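Local coordinates for Phospholipase/Carboxylesterase (Dyadobacter fermentans, PDB 4H0C), which probably hydrolyses carboxylic esters, possibly including palmitoyl thioesters on proteins, as a member of the alpha/beta-hydrolase superfamily, at residues His7-Ile12 with Val89-Ala94; Phe155-Asn160 with Gly198-Leu203. All blocks are in the same frame, centred on the assembly; numbering follows the deposited sequence.

How the interactions relate
From the N terminus, the chain first runs through 7-12 into edge strand 11-15, adds several strands of the central sheet, and returns along helix 77-94, where interaction 1 closes a loop of 76 residues. It then builds strands 102-107 and 127-131 before reaching 155-160. Interaction 2 closes a shorter loop of 37 residues, which holds helix 167-179 and strand 183-190, when 198-203 packs back. The two loops follow in series and neither nest nor cross. The contacts share one sheet yet lie on opposite sides of the molecular centre, their centres 27 Å apart: interaction 1 ties in the N-terminal edge at the surface, interaction 2 the buried side of the C-terminal helix.

Interaction 1 of 2, residues His7-Ile12 with Val89-Ala94; sequences HSKQII and VAEIEA
E91 reaches out from helix 77-94 to meet K9 and I11, which approach it from the opposite direction. Its CG lies beside the backbone N (chi1 -73°); CB and CG meet nothing across the contact, and the chain, extended beyond CG, carries the carboxylate across the gap, where contact begins. CD comes to within 4.1 Å of I11 CD1. At the tip, OE2 is 4.0 Å from I11 CD1, while OE1 lies closer, 3.6 Å from the same methyl. OE1 also touches the end of the lysine, with K9 CE at 3.1 Å and K9 NZ at 3.6 Å. The ammonium and carboxylate thus form a long salt bridge without a hydrogen bond, and the methylene sits nearer to the oxygen than the nitrogen does. K9 leaves its backbone with CG anti to N (chi1 -169°) and bends at chi3, its end facing the glutamate carboxylate. E87, one helical turn before E91, brings another carboxylate close to OE1 and is also touched by K9; the lysine charge is likely to ease the crowding of the two acids. K9 itself centres an inverse gamma turn, marked by a weak Q10 N to S8 O bond of 2.8 Å. I11 also packs on V88 of the same helix, while Q10 and I12 make backbone bonds to Q56 and A54, just after and in the adjacent strand 50-55. This partly exposed charged and apolar seam joins an antiparallel edge strand to a helix lying across one face of the mixed sheet, in keeping with the alpha/beta-hydrolase fold.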
ATOM      1  N   HIS A   7     -15.197   4.634   5.753  1.00 17.92           N
ATOM      2  CA  HIS A   7     -14.411   3.651   6.499  1.00 16.70           C
ATOM      3  C   HIS A   7     -14.304   4.135   7.901  1.00 19.25           C
ATOM      4  O   HIS A   7     -13.643   5.140   8.177  1.00 24.07           O
ATOM      5  CB  HIS A   7     -13.055   3.424   5.866  1.00 17.01           C
ATOM      6  CG  HIS A   7     -13.155   2.840   4.489  1.00 15.97           C
ATOM      7  ND1 HIS A   7     -13.540   1.557   4.277  1.00 15.92           N
ATOM      8  CD2 HIS A   7     -12.958   3.410   3.229  1.00 13.32           C
ATOM      9  CE1 HIS A   7     -13.579   1.309   2.953  1.00 14.28           C
ATOM     10  NE2 HIS A   7     -13.226   2.431   2.305  1.00 13.33           N
ATOM     11  N   SER A   8     -15.007   3.457   8.804  1.00 18.89           N
ATOM     12  CA  SER A   8     -14.908   3.791  10.219  1.00 21.12           C
ATOM     13  C   SER A   8     -13.530   3.383  10.763  1.00 20.37           C
ATOM     14  O   SER A   8     -12.826   2.566  10.161  1.00 22.16           O
ATOM     15  CB  SER A   8     -16.048   3.143  11.012  1.00 25.20           C
ATOM     16  OG  SER A   8     -15.932   1.731  11.014  1.00 26.95           O
ATOM     17  N   LYS A   9     -13.165   3.939  11.914  1.00 22.16           N
ATOM     18  CA  LYS A   9     -11.840   3.732  12.510  1.00 25.08           C
ATOM     19  C   LYS A   9     -11.730   2.335  13.136  1.00 22.53           C
ATOM     20  O   LYS A   9     -11.898   2.161  14.338  1.00 29.20           O
ATOM     21  CB  LYS A   9     -11.547   4.838  13.528  1.00 29.00           C
ATOM     22  CG  LYS A   9     -10.110   4.906  14.034  1.00 30.60           C
ATOM     23  CD  LYS A   9      -9.883   6.201  14.800  1.00 38.32           C
ATOM     24  CE  LYS A   9      -8.979   6.010  16.004  1.00 34.74           C
ATOM     25  NZ  LYS A   9      -9.052   7.185  16.930  1.00 39.48           N
ATOM     26  N   GLN A  10     -11.474   1.349  12.287  1.00 20.91           N
ATOM     27  CA  GLN A  10     -11.282  -0.038  12.696  1.00 20.05           C
ATOM     28  C   GLN A  10      -9.813  -0.392  12.436  1.00 22.62           C
ATOM     29  O   GLN A  10      -9.401  -0.548  11.282  1.00 22.05           O
ATOM     30  CB  GLN A  10     -12.187  -0.956  11.878  1.00 21.61           C
ATOM     31  CG  GLN A  10     -13.690  -0.735  11.982  1.00 28.25           C
ATOM     32  CD  GLN A  10     -14.467  -1.773  11.173  1.00 28.27           C
ATOM     33  OE1 GLN A  10     -15.011  -1.476  10.101  1.00 33.32           O
ATOM     34  NE2 GLN A  10     -14.509  -2.999  11.678  1.00 31.07           N
ATOM     35  N   ILE A  11      -9.013  -0.480  13.492  1.00 21.22           N
ATOM     36  CA  ILE A  11      -7.568  -0.676  13.331  1.00 21.20           C
ATOM     37  C   ILE A  11      -7.132  -1.853  14.184  1.00 22.34           C
ATOM     38  O   ILE A  11      -7.252  -1.819  15.410  1.00 27.35           O
ATOM     39  CB  ILE A  11      -6.748   0.581  13.733  1.00 21.55           C
ATOM     40  CG1 ILE A  11      -7.132   1.800  12.874  1.00 22.18           C
ATOM     41  CG2 ILE A  11      -5.257   0.304  13.587  1.00 24.86           C
ATOM     42  CD1 ILE A  11      -6.816   3.150  13.507  1.00 27.85           C
ATOM     43  N   ILE A  12      -6.604  -2.881  13.537  1.00 20.68           N
ATOM     44  CA  ILE A  12      -6.123  -4.076  14.225  1.00 21.84           C
ATOM     45  C   ILE A  12      -4.605  -3.999  14.348  1.00 21.66           C
ATOM     46  O   ILE A  12      -3.921  -3.652  13.389  1.00 26.09           O
ATOM     47  CB  ILE A  12      -6.594  -5.326  13.454  1.00 28.20           C
ATOM     48  CG1 ILE A  12      -8.106  -5.465  13.632  1.00 32.31           C
ATOM     49  CG2 ILE A  12      -5.898  -6.588  13.931  1.00 32.51           C
ATOM     50  CD1 ILE A  12      -8.763  -6.423  12.670  1.00 38.34           C
ATOM     51  N   VAL A  89      -1.164   6.381  10.172  1.00 13.58           N
ATOM     52  CA  VAL A  89       0.176   7.019  10.157  1.00 13.15           C
ATOM     53  C   VAL A  89       0.325   8.041  11.281  1.00 13.65           C
ATOM     54  O   VAL A  89       1.341   8.036  12.006  1.00 14.65           O
ATOM     55  CB  VAL A  89       0.544   7.635   8.787  1.00 13.36           C
ATOM     56  CG1 VAL A  89       1.847   8.432   8.873  1.00 16.10           C
ATOM     57  CG2 VAL A  89       0.600   6.538   7.699  1.00 14.50           C
ATOM     58  N   ALA A  90      -0.686   8.897  11.447  1.00 14.34           N
ATOM     59  CA  ALA A  90      -0.672   9.885  12.522  1.00 16.21           C
ATOM     60  C   ALA A  90      -0.557   9.232  13.899  1.00 16.33           C
ATOM     61  O   ALA A  90       0.202   9.700  14.751  1.00 17.31           O
ATOM     62  CB  ALA A  90      -1.917  10.776  12.456  1.00 17.00           C
ATOM     63  N   GLU A  91      -1.308   8.156  14.127  1.00 15.98           N
ATOM     64  CA  GLU A  91      -1.228   7.435  15.419  1.00 20.06           C
ATOM     65  C   GLU A  91       0.184   6.903  15.691  1.00 16.72           C
ATOM     66  O   GLU A  91       0.736   7.083  16.789  1.00 19.80           O
ATOM     67  CB  GLU A  91      -2.252   6.299  15.478  1.00 23.18           C
ATOM     68  CG  GLU A  91      -3.687   6.782  15.641  1.00 27.04           C
ATOM     69  CD  GLU A  91      -4.689   5.658  15.895  1.00 32.02           C
ATOM     70  OE1 GLU A  91      -5.896   5.889  15.675  1.00 37.33           O
ATOM     71  OE2 GLU A  91      -4.280   4.548  16.310  1.00 31.18           O
ATOM     72  N   ILE A  92       0.773   6.281  14.670  1.00 15.37           N
ATOM     73  CA  ILE A  92       2.128   5.747  14.769  1.00 14.65           C
ATOM     74  C   ILE A  92       3.121   6.856  15.123  1.00 15.09           C
ATOM     75  O   ILE A  92       3.940   6.702  16.054  1.00 15.85           O
ATOM     76  CB  ILE A  92       2.544   5.003  13.488  1.00 13.39           C
ATOM     77  CG1 ILE A  92       1.653   3.777  13.321  1.00 14.37           C
ATOM     78  CG2 ILE A  92       4.008   4.552  13.572  1.00 13.28           C
ATOM     79  CD1 ILE A  92       1.669   3.144  11.933  1.00 14.16           C
ATOM     80  N   GLU A  93       3.044   7.985  14.412  1.00 16.26           N
ATOM     81  CA  GLU A  93       3.953   9.080  14.716  1.00 14.77           C
ATOM     82  C   GLU A  93       3.726   9.615  16.126  1.00 15.87           C
ATOM     83  O   GLU A  93       4.690   9.965  16.795  1.00 16.18           O
ATOM     84  CB  GLU A  93       3.852  10.207  13.687  1.00 17.65           C
ATOM     85  CG  GLU A  93       4.289   9.769  12.289  1.00 16.78           C
ATOM     86  CD  GLU A  93       4.175  10.898  11.277  1.00 27.36           C
ATOM     87  OE1 GLU A  93       3.168  10.952  10.555  1.00 37.74           O
ATOM     88  OE2 GLU A  93       5.075  11.746  11.220  1.00 34.01           O
ATOM     89  N   ALA A  94       2.478   9.627  16.597  1.00 15.95           N
ATOM     90  CA  ALA A  94       2.195  10.095  17.963  1.00 18.41           C
ATOM     91  C   ALA A  94       2.722   9.128  19.040  1.00 16.82           C
ATOM     92  O   ALA A  94       2.905   9.522  20.197  1.00 21.42           O
ATOM     93  CB  ALA A  94       0.705  10.385  18.164  1.00 19.34           C
TER

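Interaction 2 of 2, residues Phe155-Asn160 with Gly198-Leu203; sequences FISTGN and GDEIQL
A buried polar and apolar strand-to-helix contact, with S157 bonded to E200 and F155 against L203, fastens the C-terminal helix onto one face of the central sheet. The segment axes run nearly antiparallel, at 174°, with a closest approach of 10.7 Å. S157 OG stands between the backbone N and the carbonyl carbon (chi1 61°), from where it donates to E200 OE2 over 2.7 Å. It meets the carboxylate on the anti side, 29° out of the plane, and itself accepts a weak bond from T132 N. E200 OE1 pairs with R192 and S197, so both carboxylate oxygens are gripped. Putting an alanine in place of E200 would probably leave S157 OG without its acceptor and R192 without its buried counter-charge. Beside this bond, E200 CG lies at the edge of the phenyl ring, 4.1 Å from F155 CZ, and L203 CD2 approaches F155 CE1 obliquely at 3.7 Å. Strand 153-160 runs between strands 127-131 and 183-190, whose F131 and Y189 also touch E200; on its other face, I156 and T158 pack against helix 167-179, completing a helix-sheet-helix sandwich.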
ATOM      1  N   PHE A 155       9.021  -1.340  -3.682  1.00 14.55           N
ATOM      2  CA  PHE A 155       8.880  -2.537  -4.518  1.00 14.23           C
ATOM      3  C   PHE A 155       7.489  -2.545  -5.114  1.00 12.73           C
ATOM      4  O   PHE A 155       6.505  -2.439  -4.399  1.00 16.00           O
ATOM      5  CB  PHE A 155       9.096  -3.807  -3.705  1.00 16.19           C
ATOM      6  CG  PHE A 155       8.892  -5.074  -4.499  1.00 17.11           C
ATOM      7  CD1 PHE A 155       9.911  -5.558  -5.337  1.00 18.42           C
ATOM      8  CD2 PHE A 155       7.675  -5.765  -4.459  1.00 16.89           C
ATOM      9  CE1 PHE A 155       9.727  -6.724  -6.092  1.00 22.05           C
ATOM     10  CE2 PHE A 155       7.497  -6.937  -5.204  1.00 20.26           C
ATOM     11  CZ  PHE A 155       8.520  -7.409  -6.023  1.00 19.70           C
ATOM     12  N   ILE A 156       7.413  -2.640  -6.433  1.00 13.99           N
ATOM     13  CA  ILE A 156       6.136  -2.703  -7.124  1.00 13.28           C
ATOM     14  C   ILE A 156       6.169  -3.872  -8.101  1.00 15.81           C
ATOM     15  O   ILE A 156       7.094  -4.019  -8.894  1.00 18.21           O
ATOM     16  CB  ILE A 156       5.757  -1.350  -7.803  1.00 14.80           C
ATOM     17  CG1 ILE A 156       4.359  -1.401  -8.440  1.00 14.36           C
ATOM     18  CG2 ILE A 156       6.813  -0.909  -8.807  1.00 17.99           C
ATOM     19  CD1 ILE A 156       3.864  -0.042  -8.938  1.00 14.98           C
ATOM     20  N   SER A 157       5.163  -4.725  -8.011  1.00 16.19           N
ATOM     21  CA  SER A 157       5.093  -5.877  -8.905  1.00 17.87           C
ATOM     22  C   SER A 157       3.726  -6.025  -9.524  1.00 16.29           C
ATOM     23  O   SER A 157       2.753  -5.442  -9.064  1.00 17.90           O
ATOM     24  CB  SER A 157       5.409  -7.141  -8.132  1.00 20.04           C
ATOM     25  OG  SER A 157       4.456  -7.310  -7.107  1.00 17.87           O
ATOM     26  N   THR A 158       3.681  -6.801 -10.595  1.00 17.26           N
ATOM     27  CA  THR A 158       2.440  -7.310 -11.148  1.00 20.29           C
ATOM     28  C   THR A 158       2.740  -8.540 -11.995  1.00 19.93           C
ATOM     29  O   THR A 158       3.914  -8.881 -12.248  1.00 20.35           O
ATOM     30  CB  THR A 158       1.645  -6.239 -11.946  1.00 22.26           C
ATOM     31  OG1 THR A 158       0.319  -6.730 -12.223  1.00 25.44           O
ATOM     32  CG2 THR A 158       2.361  -5.844 -13.252  1.00 23.99           C
ATOM     33  N   GLY A 159       1.690  -9.211 -12.432  1.00 19.79           N
ATOM     34  CA  GLY A 159       1.863 -10.294 -13.378  1.00 20.38           C
ATOM     35  C   GLY A 159       1.571  -9.783 -14.783  1.00 23.30           C
ATOM     36  O   GLY A 159       1.034  -8.675 -14.971  1.00 22.48           O
ATOM     37  N   ASN A 160       1.944 -10.577 -15.778  1.00 24.04           N
ATOM     38  CA  ASN A 160       1.695 -10.213 -17.151  1.00 28.98           C
ATOM     39  C   ASN A 160       1.290 -11.446 -17.938  1.00 29.56           C
ATOM     40  O   ASN A 160       2.032 -12.436 -17.968  1.00 31.76           O
ATOM     41  CB  ASN A 160       2.926  -9.533 -17.765  1.00 29.40           C
ATOM     42  CG  ASN A 160       2.678  -9.022 -19.177  1.00 31.31           C
ATOM     43  OD1 ASN A 160       1.544  -8.787 -19.585  1.00 34.97           O
ATOM     44  ND2 ASN A 160       3.749  -8.844 -19.927  1.00 35.99           N
ATOM     45  N   GLY A 198       6.188 -16.652  -4.100  1.00 23.01           N
ATOM     46  CA  GLY A 198       7.270 -16.837  -3.125  1.00 25.25           C
ATOM     47  C   GLY A 198       8.486 -16.002  -3.478  1.00 24.08           C
ATOM     48  O   GLY A 198       9.225 -15.545  -2.585  1.00 27.63           O
ATOM     49  N   ASP A 199       8.690 -15.778  -4.780  1.00 25.48           N
ATOM     50  CA  ASP A 199       9.826 -14.977  -5.255  1.00 26.90           C
ATOM     51  C   ASP A 199       9.710 -13.522  -4.774  1.00 21.85           C
ATOM     52  O   ASP A 199      10.712 -12.897  -4.378  1.00 25.73           O
ATOM     53  CB  ASP A 199       9.920 -15.029  -6.778  1.00 32.11           C
ATOM     54  CG  ASP A 199      10.573 -16.330  -7.309  1.00 45.65           C
ATOM     55  OD1 ASP A 199      10.681 -16.421  -8.544  1.00 66.84           O
ATOM     56  OD2 ASP A 199      10.965 -17.256  -6.544  1.00 50.95           O
ATOM     57  N   GLU A 200       8.494 -12.990  -4.809  1.00 18.92           N
ATOM     58  CA  GLU A 200       8.223 -11.624  -4.357  1.00 15.36           C
ATOM     59  C   GLU A 200       8.517 -11.502  -2.877  1.00 17.83           C
ATOM     60  O   GLU A 200       9.121 -10.524  -2.446  1.00 19.00           O
ATOM     61  CB  GLU A 200       6.767 -11.235  -4.614  1.00 18.32           C
ATOM     62  CG  GLU A 200       6.463 -10.939  -6.064  1.00 19.13           C
ATOM     63  CD  GLU A 200       4.976 -10.932  -6.337  1.00 22.17           C
ATOM     64  OE1 GLU A 200       4.443 -12.020  -6.632  1.00 20.21           O
ATOM     65  OE2 GLU A 200       4.354  -9.840  -6.255  1.00 18.87           O
ATOM     66  N   ILE A 201       8.120 -12.518  -2.114  1.00 19.38           N
ATOM     67  CA  ILE A 201       8.353 -12.522  -0.668  1.00 17.41           C
ATOM     68  C   ILE A 201       9.851 -12.483  -0.352  1.00 18.51           C
ATOM     69  O   ILE A 201      10.279 -11.651   0.462  1.00 20.07           O
ATOM     70  CB  ILE A 201       7.688 -13.736   0.026  1.00 18.63           C
ATOM     71  CG1 ILE A 201       6.158 -13.637  -0.072  1.00 19.74           C
ATOM     72  CG2 ILE A 201       8.130 -13.849   1.495  1.00 19.76           C
ATOM     73  CD1 ILE A 201       5.559 -12.436   0.640  1.00 21.95           C
ATOM     74  N   GLN A 202      10.629 -13.366  -0.991  1.00 22.34           N
ATOM     75  CA  GLN A 202      12.080 -13.428  -0.764  1.00 23.35           C
ATOM     76  C   GLN A 202      12.734 -12.126  -1.187  1.00 22.59           C
ATOM     77  O   GLN A 202      13.646 -11.627  -0.511  1.00 25.26           O
ATOM     78  CB  GLN A 202      12.756 -14.521  -1.591  1.00 27.77           C
ATOM     79  CG  GLN A 202      12.313 -15.953  -1.376  1.00 38.40           C
ATOM     80  CD  GLN A 202      13.172 -16.922  -2.186  1.00 42.01           C
ATOM     81  OE1 GLN A 202      12.687 -17.584  -3.113  1.00 53.95           O
ATOM     82  NE2 GLN A 202      14.467 -16.992  -1.851  1.00 47.49           N
ATOM     83  N   LEU A 203      12.310 -11.613  -2.344  1.00 21.02           N
ATOM     84  CA  LEU A 203      12.915 -10.409  -2.881  1.00 19.18           C
ATOM     85  C   LEU A 203      12.675  -9.232  -1.956  1.00 17.51           C
ATOM     86  O   LEU A 203      13.599  -8.454  -1.688  1.00 18.80           O
ATOM     87  CB  LEU A 203      12.428 -10.116  -4.297  1.00 22.11           C
ATOM     88  CG  LEU A 203      13.148  -8.968  -5.006  1.00 22.37           C
ATOM     89  CD1 LEU A 203      14.670  -9.090  -4.920  1.00 25.03           C
ATOM     90  CD2 LEU A 203      12.653  -8.932  -6.447  1.00 27.73           C
TER